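Local coordinates for nucleoporin nup120 (Schizosaccharomyces pombe, PDB 4GQ2), which serves as a structural component of the nuclear pore complex, whose nucleoporins can also dock transiently associated nuclear transport factors, at residues 584-597 with 690-702. Residues are numbered along the deposited sequence; the frame is centred on the assembly and turned at random.
Sequences LHSCMSFSTLSEIR and QVSIEGFIFLLSL
V691 sets its CG1 methyl over the centre of one face of the H585 imidazole, a CH-pi contact 3.9 Å from the ring centroid, while the carboxylate of E694 meets the same ring at its edge. The R597 guanidinium carries the Q690 amide flat over one face, the planes 7° apart, and takes E694 at its edge. The F698 ring lies nearly parallel to that of H585 but slid away, so the two barely overlap; I596 CG2 reaches the edge of the F698 ring, 3.6 Å from F698 CE1. Flat and apolar, F698 suits its place as a knob among L584, H585, L593 and I596.

E694 suits its place because its two oxygens serve both partners. R597 holds it side-on in a salt bridge, R597 NE to E694 OE2 at 2.8 Å, on the syn side but tilted out of the carboxylate plane, and R597 NH2 to the syn lone pair of E694 OE1 at 3.1 Å. The anti lone pair is left for H585 NE2, 2.8 Å from E694 OE1 and almost straight at 175°. W729 also bonds OE2, and S733 holds Q690 OE1, so helix 719-739 helps to hold both groups. The contact joins helices 571-585 and 590-605, linked by a short turn, to helix 672-703 of the helical domain. Were R597 replaced by an alanine, E694 would probably lose its salt-bridge partner and the Q690 amide its stacked neighbour.

G695, lacking a side chain, probably helps the backbones approach; H585 sits as a knob among V691, E694, G695 and F698. Beyond it, L584 turns CG anti to its own nitrogen (chi1 -176°), bringing L584 CD2 within 3.6 Å of F698 CB and near L699 and L702.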
ATOM      1  N   LEU A 584      18.990  -7.526 -19.657  1.00 42.48           N
ATOM      2  CA  LEU A 584      17.867  -8.332 -20.143  1.00 44.33           C
ATOM      3  C   LEU A 584      16.548  -7.818 -19.568  1.00 49.82           C
ATOM      4  O   LEU A 584      15.571  -7.640 -20.303  1.00 45.91           O
ATOM      5  CB  LEU A 584      18.061  -9.803 -19.781  1.00 44.39           C
ATOM      6  CG  LEU A 584      17.061 -10.858 -20.259  1.00 44.01           C
ATOM      7  CD1 LEU A 584      16.845 -10.789 -21.758  1.00 37.98           C
ATOM      8  CD2 LEU A 584      17.580 -12.239 -19.880  1.00 50.18           C
ATOM      9  N   HIS A 585      16.526  -7.570 -18.258  1.00 42.76           N
ATOM     10  CA  HIS A 585      15.347  -6.977 -17.619  1.00 45.34           C
ATOM     11  C   HIS A 585      14.904  -5.725 -18.331  1.00 46.45           C
ATOM     12  O   HIS A 585      13.710  -5.528 -18.582  1.00 39.97           O
ATOM     13  CB  HIS A 585      15.606  -6.682 -16.150  1.00 38.45           C
ATOM     14  CG  HIS A 585      14.349  -6.582 -15.328  1.00 42.65           C
ATOM     15  ND1 HIS A 585      13.537  -5.506 -15.372  1.00 41.02           N
ATOM     16  CD2 HIS A 585      13.765  -7.479 -14.439  1.00 42.18           C
ATOM     17  CE1 HIS A 585      12.494  -5.699 -14.546  1.00 39.80           C
ATOM     18  NE2 HIS A 585      12.631  -6.908 -13.977  1.00 43.78           N
ATOM     19  N   SER A 586      15.871  -4.891 -18.705  1.00 38.36           N
ATOM     20  CA  SER A 586      15.580  -3.590 -19.309  1.00 46.23           C
ATOM     21  C   SER A 586      15.051  -3.675 -20.744  1.00 43.46           C
ATOM     22  O   SER A 586      14.736  -2.654 -21.348  1.00 51.33           O
ATOM     23  CB  SER A 586      16.823  -2.703 -19.259  1.00 44.44           C
ATOM     24  OG  SER A 586      17.742  -3.097 -20.263  1.00 53.93           O
ATOM     25  N   CYS A 587      14.966  -4.887 -21.288  1.00 44.76           N
ATOM     26  CA  CYS A 587      14.324  -5.121 -22.589  1.00 45.62           C
ATOM     27  C   CYS A 587      12.794  -5.109 -22.502  1.00 51.18           C
ATOM     28  O   CYS A 587      12.107  -5.057 -23.527  1.00 49.67           O
ATOM     29  CB  CYS A 587      14.774  -6.462 -23.172  1.00 45.47           C
ATOM     30  SG  CYS A 587      16.535  -6.560 -23.558  1.00 52.18           S
ATOM     31  N   MET A 588      12.275  -5.165 -21.277  1.00 52.56           N
ATOM     32  CA  MET A 588      10.846  -5.292 -21.026  1.00 48.22           C
ATOM     33  C   MET A 588      10.223  -3.944 -20.703  1.00 50.51           C
ATOM     34  O   MET A 588      10.724  -3.219 -19.839  1.00 51.21           O
ATOM     35  CB  MET A 588      10.588  -6.246 -19.850  1.00 44.27           C
ATOM     36  CG  MET A 588      11.394  -7.528 -19.869  1.00 39.54           C
ATOM     37  SD  MET A 588      11.193  -8.487 -21.380  1.00 49.05           S
ATOM     38  CE  MET A 588      12.353  -9.813 -21.052  1.00 47.00           C
ATOM     39  N   SER A 589       9.122  -3.625 -21.383  1.00 43.58           N
ATOM     40  CA  SER A 589       8.340  -2.429 -21.064  1.00 50.65           C
ATOM     41  C   SER A 589       7.437  -2.683 -19.848  1.00 51.00           C
ATOM     42  O   SER A 589       7.228  -3.838 -19.448  1.00 44.40           O
ATOM     43  CB  SER A 589       7.496  -2.000 -22.272  1.00 45.76           C
ATOM     44  OG  SER A 589       6.543  -2.997 -22.608  1.00 53.77           O
ATOM     45  N   PHE A 590       6.901  -1.603 -19.282  1.00 52.57           N
ATOM     46  CA  PHE A 590       5.982  -1.678 -18.147  1.00 49.15           C
ATOM     47  C   PHE A 590       4.892  -2.722 -18.382  1.00 51.83           C
ATOM     48  O   PHE A 590       4.572  -3.508 -17.491  1.00 57.90           O
ATOM     49  CB  PHE A 590       5.338  -0.311 -17.877  1.00 46.89           C
ATOM     50  CG  PHE A 590       4.277  -0.341 -16.805  1.00 48.91           C
ATOM     51  CD1 PHE A 590       2.954  -0.635 -17.121  1.00 39.20           C
ATOM     52  CD2 PHE A 590       4.606  -0.096 -15.471  1.00 51.47           C
ATOM     53  CE1 PHE A 590       1.979  -0.681 -16.135  1.00 40.63           C
ATOM     54  CE2 PHE A 590       3.633  -0.136 -14.480  1.00 51.05           C
ATOM     55  CZ  PHE A 590       2.315  -0.430 -14.813  1.00 46.23           C
ATOM     56  N   SER A 591       4.334  -2.714 -19.589  1.00 52.77           N
ATOM     57  CA  SER A 591       3.241  -3.600 -19.967  1.00 42.09           C
ATOM     58  C   SER A 591       3.677  -5.070 -20.007  1.00 43.31           C
ATOM     59  O   SER A 591       2.943  -5.950 -19.563  1.00 49.79           O
ATOM     60  CB  SER A 591       2.662  -3.148 -21.316  1.00 44.44           C
ATOM     61  OG  SER A 591       1.855  -4.153 -21.909  1.00 58.55           O
ATOM     62  N   THR A 592       4.868  -5.325 -20.541  1.00 44.76           N
ATOM     63  CA  THR A 592       5.427  -6.675 -20.571  1.00 44.43           C
ATOM     64  C   THR A 592       5.742  -7.145 -19.152  1.00 36.17           C
ATOM     65  O   THR A 592       5.443  -8.283 -18.796  1.00 36.34           O
ATOM     66  CB  THR A 592       6.695  -6.760 -21.460  1.00 47.67           C
ATOM     67  OG1 THR A 592       6.374  -6.368 -22.804  1.00 48.07           O
ATOM     68  CG2 THR A 592       7.252  -8.171 -21.486  1.00 36.07           C
ATOM     69  N   LEU A 593       6.332  -6.260 -18.348  1.00 35.43           N
ATOM     70  CA  LEU A 593       6.681  -6.574 -16.958  1.00 35.14           C
ATOM     71  C   LEU A 593       5.461  -6.965 -16.154  1.00 40.20           C
ATOM     72  O   LEU A 593       5.512  -7.871 -15.313  1.00 37.67           O
ATOM     73  CB  LEU A 593       7.355  -5.381 -16.279  1.00 30.30           C
ATOM     74  CG  LEU A 593       8.853  -5.222 -16.531  1.00 44.86           C
ATOM     75  CD1 LEU A 593       9.417  -4.053 -15.729  1.00 37.43           C
ATOM     76  CD2 LEU A 593       9.585  -6.515 -16.190  1.00 53.87           C
ATOM     77  N   SER A 594       4.360  -6.274 -16.428  1.00 38.77           N
ATOM     78  CA  SER A 594       3.116  -6.489 -15.717  1.00 36.23           C
ATOM     79  C   SER A 594       2.570  -7.877 -16.041  1.00 34.15           C
ATOM     80  O   SER A 594       1.990  -8.546 -15.177  1.00 38.80           O
ATOM     81  CB  SER A 594       2.126  -5.379 -16.068  1.00 39.71           C
ATOM     82  OG  SER A 594       0.879  -5.594 -15.450  1.00 53.50           O
ATOM     83  N   GLU A 595       2.782  -8.315 -17.279  1.00 29.28           N
ATOM     84  CA  GLU A 595       2.349  -9.644 -17.711  1.00 35.86           C
ATOM     85  C   GLU A 595       3.248 -10.731 -17.124  1.00 45.09           C
ATOM     86  O   GLU A 595       2.775 -11.814 -16.755  1.00 42.94           O
ATOM     87  CB  GLU A 595       2.318  -9.740 -19.241  1.00 46.52           C
ATOM     88  CG  GLU A 595       1.265  -8.847 -19.882  1.00 52.45           C
ATOM     89  CD  GLU A 595       1.115  -9.063 -21.377  1.00 64.30           C
ATOM     90  OE1 GLU A 595       1.945  -8.527 -22.147  1.00 57.71           O
ATOM     91  OE2 GLU A 595       0.147  -9.746 -21.780  1.00 67.57           O
ATOM     92  N   ILE A 596       4.543 -10.425 -17.035  1.00 40.50           N
ATOM     93  CA  ILE A 596       5.533 -11.339 -16.484  1.00 36.59           C
ATOM     94  C   ILE A 596       5.267 -11.612 -14.995  1.00 39.13           C
ATOM     95  O   ILE A 596       5.305 -12.770 -14.543  1.00 40.55           O
ATOM     96  CB  ILE A 596       6.958 -10.812 -16.737  1.00 36.28           C
ATOM     97  CG1 ILE A 596       7.357 -11.095 -18.187  1.00 38.33           C
ATOM     98  CG2 ILE A 596       7.958 -11.439 -15.780  1.00 34.14           C
ATOM     99  CD1 ILE A 596       8.606 -10.364 -18.647  1.00 40.87           C
ATOM    100  N   ARG A 597       4.964 -10.557 -14.246  1.00 31.65           N
ATOM    101  CA  ARG A 597       4.712 -10.702 -12.818  1.00 35.71           C
ATOM    102  C   ARG A 597       3.424 -11.478 -12.534  1.00 36.20           C
ATOM    103  O   ARG A 597       3.344 -12.224 -11.558  1.00 43.83           O
ATOM    104  CB  ARG A 597       4.740  -9.343 -12.130  1.00 36.47           C
ATOM    105  CG  ARG A 597       6.118  -8.704 -12.227  1.00 33.70           C
ATOM    106  CD  ARG A 597       6.174  -7.295 -11.649  1.00 33.03           C
ATOM    107  NE  ARG A 597       7.562  -6.843 -11.656  1.00 40.09           N
ATOM    108  CZ  ARG A 597       7.960  -5.579 -11.735  1.00 38.88           C
ATOM    109  NH1 ARG A 597       7.080  -4.597 -11.806  1.00 38.28           N
ATOM    110  NH2 ARG A 597       9.256  -5.300 -11.744  1.00 35.48           N
ATOM    111  N   GLN A 690      13.277  -7.319  -6.229  1.00 37.22           N
ATOM    112  CA  GLN A 690      12.352  -7.889  -7.228  1.00 29.78           C
ATOM    113  C   GLN A 690      12.879  -7.792  -8.664  1.00 29.24           C
ATOM    114  O   GLN A 690      12.886  -8.779  -9.399  1.00 32.46           O
ATOM    115  CB  GLN A 690      10.972  -7.228  -7.130  1.00 25.74           C
ATOM    116  CG  GLN A 690       9.982  -7.708  -8.184  1.00 28.64           C
ATOM    117  CD  GLN A 690       8.625  -7.030  -8.092  1.00 28.34           C
ATOM    118  OE1 GLN A 690       7.600  -7.690  -7.917  1.00 32.71           O
ATOM    119  NE2 GLN A 690       8.616  -5.718  -8.187  1.00 27.10           N
ATOM    120  N   VAL A 691      13.301  -6.599  -9.060  1.00 25.80           N
ATOM    121  CA  VAL A 691      13.906  -6.387 -10.379  1.00 27.33           C
ATOM    122  C   VAL A 691      15.169  -7.254 -10.551  1.00 34.01           C
ATOM    123  O   VAL A 691      15.375  -7.860 -11.611  1.00 37.14           O
ATOM    124  CB  VAL A 691      14.186  -4.877 -10.603  1.00 35.44           C
ATOM    125  CG1 VAL A 691      15.134  -4.625 -11.772  1.00 29.90           C
ATOM    126  CG2 VAL A 691      12.866  -4.117 -10.775  1.00 26.58           C
ATOM    127  N   SER A 692      15.983  -7.349  -9.499  1.00 29.15           N
ATOM    128  CA  SER A 692      17.193  -8.162  -9.536  1.00 33.68           C
ATOM    129  C   SER A 692      16.869  -9.648  -9.740  1.00 34.29           C
ATOM    130  O   SER A 692      17.406 -10.290 -10.647  1.00 34.96           O
ATOM    131  CB  SER A 692      18.014  -7.948  -8.258  1.00 39.46           C
ATOM    132  OG  SER A 692      18.956  -8.989  -8.061  1.00 47.37           O
ATOM    133  N   ILE A 693      15.995 -10.179  -8.888  1.00 29.50           N
ATOM    134  CA  ILE A 693      15.565 -11.576  -8.954  1.00 30.38           C
ATOM    135  C   ILE A 693      14.961 -11.911 -10.313  1.00 34.65           C
ATOM    136  O   ILE A 693      15.256 -12.960 -10.894  1.00 35.84           O
ATOM    137  CB  ILE A 693      14.528 -11.879  -7.849  1.00 32.45           C
ATOM    138  CG1 ILE A 693      15.194 -11.841  -6.473  1.00 27.68           C
ATOM    139  CG2 ILE A 693      13.854 -13.226  -8.095  1.00 30.05           C
ATOM    140  CD1 ILE A 693      14.250 -11.492  -5.337  1.00 30.73           C
ATOM    141  N   GLU A 694      14.120 -11.009 -10.821  1.00 32.78           N
ATOM    142  CA  GLU A 694      13.509 -11.192 -12.128  1.00 30.77           C
ATOM    143  C   GLU A 694      14.559 -11.317 -13.230  1.00 36.85           C
ATOM    144  O   GLU A 694      14.457 -12.197 -14.096  1.00 38.58           O
ATOM    145  CB  GLU A 694      12.515 -10.065 -12.427  1.00 30.48           C
ATOM    146  CG  GLU A 694      11.191 -10.225 -11.688  1.00 30.34           C
ATOM    147  CD  GLU A 694      10.383  -8.944 -11.595  1.00 31.24           C
ATOM    148  OE1 GLU A 694      10.832  -7.909 -12.131  1.00 29.98           O
ATOM    149  OE2 GLU A 694       9.289  -8.977 -10.985  1.00 32.01           O
ATOM    150  N   GLY A 695      15.563 -10.445 -13.198  1.00 36.49           N
ATOM    151  CA  GLY A 695      16.638 -10.492 -14.185  1.00 37.13           C
ATOM    152  C   GLY A 695      17.274 -11.875 -14.261  1.00 40.80           C
ATOM    153  O   GLY A 695      17.522 -12.389 -15.352  1.00 39.45           O
ATOM    154  N   PHE A 696      17.518 -12.479 -13.096  1.00 42.13           N
ATOM    155  CA  PHE A 696      18.124 -13.808 -13.009  1.00 42.39           C
ATOM    156  C   PHE A 696      17.184 -14.886 -13.546  1.00 43.62           C
ATOM    157  O   PHE A 696      17.593 -15.729 -14.353  1.00 38.95           O
ATOM    158  CB  PHE A 696      18.558 -14.125 -11.570  1.00 40.08           C
ATOM    159  CG  PHE A 696      19.743 -13.326 -11.096  1.00 38.49           C
ATOM    160  CD1 PHE A 696      20.944 -13.346 -11.797  1.00 43.41           C
ATOM    161  CD2 PHE A 696      19.664 -12.566  -9.936  1.00 54.39           C
ATOM    162  CE1 PHE A 696      22.034 -12.611 -11.357  1.00 52.72           C
ATOM    163  CE2 PHE A 696      20.753 -11.827  -9.489  1.00 48.54           C
ATOM    164  CZ  PHE A 696      21.939 -11.850 -10.199  1.00 46.44           C
ATOM    165  N   ILE A 697      15.928 -14.846 -13.102  1.00 38.00           N
ATOM    166  CA  ILE A 697      14.882 -15.711 -13.655  1.00 36.54           C
ATOM    167  C   ILE A 697      14.836 -15.591 -15.177  1.00 34.10           C
ATOM    168  O   ILE A 697      14.807 -16.609 -15.869  1.00 45.57           O
ATOM    169  CB  ILE A 697      13.484 -15.425 -13.041  1.00 35.08           C
ATOM    170  CG1 ILE A 697      13.457 -15.829 -11.563  1.00 31.16           C
ATOM    171  CG2 ILE A 697      12.391 -16.163 -13.808  1.00 33.55           C
ATOM    172  CD1 ILE A 697      12.236 -15.352 -10.797  1.00 30.24           C
ATOM    173  N   PHE A 698      14.855 -14.363 -15.699  1.00 32.17           N
ATOM    174  CA  PHE A 698      14.828 -14.164 -17.158  1.00 37.06           C
ATOM    175  C   PHE A 698      16.037 -14.843 -17.802  1.00 45.34           C
ATOM    176  O   PHE A 698      15.928 -15.490 -18.850  1.00 40.83           O
ATOM    177  CB  PHE A 698      14.855 -12.680 -17.542  1.00 33.93           C
ATOM    178  CG  PHE A 698      13.672 -11.882 -17.066  1.00 36.08           C
ATOM    179  CD1 PHE A 698      12.562 -12.489 -16.496  1.00 35.40           C
ATOM    180  CD2 PHE A 698      13.664 -10.495 -17.232  1.00 34.34           C
ATOM    181  CE1 PHE A 698      11.486 -11.727 -16.058  1.00 37.44           C
ATOM    182  CE2 PHE A 698      12.588  -9.733 -16.809  1.00 34.23           C
ATOM    183  CZ  PHE A 698      11.498 -10.350 -16.217  1.00 34.59           C
ATOM    184  N   LEU A 699      17.190 -14.680 -17.157  1.00 48.61           N
ATOM    185  CA  LEU A 699      18.448 -15.224 -17.645  1.00 49.15           C
ATOM    186  C   LEU A 699      18.428 -16.754 -17.679  1.00 42.39           C
ATOM    187  O   LEU A 699      18.725 -17.362 -18.711  1.00 40.99           O
ATOM    188  CB  LEU A 699      19.597 -14.710 -16.780  1.00 54.18           C
ATOM    189  CG  LEU A 699      20.986 -14.556 -17.398  1.00 56.14           C
ATOM    190  CD1 LEU A 699      20.951 -13.675 -18.636  1.00 50.62           C
ATOM    191  CD2 LEU A 699      21.919 -13.978 -16.350  1.00 46.06           C
ATOM    192  N   LEU A 700      18.044 -17.363 -16.560  1.00 36.81           N
ATOM    193  CA  LEU A 700      17.905 -18.818 -16.458  1.00 39.43           C
ATOM    194  C   LEU A 700      16.922 -19.382 -17.484  1.00 45.13           C
ATOM    195  O   LEU A 700      17.192 -20.402 -18.118  1.00 57.10           O
ATOM    196  CB  LEU A 700      17.503 -19.217 -15.032  1.00 39.89           C
ATOM    197  CG  LEU A 700      18.606 -19.656 -14.058  1.00 50.50           C
ATOM    198  CD1 LEU A 700      20.012 -19.235 -14.480  1.00 44.45           C
ATOM    199  CD2 LEU A 700      18.303 -19.195 -12.638  1.00 49.98           C
ATOM    200  N   SER A 701      15.798 -18.692 -17.658  1.00 43.38           N
ATOM    201  CA  SER A 701      14.797 -19.055 -18.655  1.00 42.87           C
ATOM    202  C   SER A 701      15.316 -18.990 -20.094  1.00 44.12           C
ATOM    203  O   SER A 701      14.926 -19.802 -20.934  1.00 48.78           O
ATOM    204  CB  SER A 701      13.566 -18.155 -18.503  1.00 45.89           C
ATOM    205  OG  SER A 701      12.724 -18.254 -19.635  1.00 41.34           O
ATOM    206  N   LEU A 702      16.163 -18.007 -20.383  1.00 45.83           N
ATOM    207  CA  LEU A 702      16.771 -17.876 -21.709  1.00 44.65           C
ATOM    208  C   LEU A 702      17.716 -19.052 -21.984  1.00 45.51           C
ATOM    209  O   LEU A 702      17.612 -19.715 -23.012  1.00 46.08           O
ATOM    210  CB  LEU A 702      17.529 -16.546 -21.821  1.00 39.59           C
ATOM    211  CG  LEU A 702      18.002 -16.097 -23.212  1.00 43.00           C
ATOM    212  CD1 LEU A 702      18.045 -14.585 -23.284  1.00 38.05           C
ATOM    213  CD2 LEU A 702      19.361 -16.679 -23.587  1.00 43.37           C
TER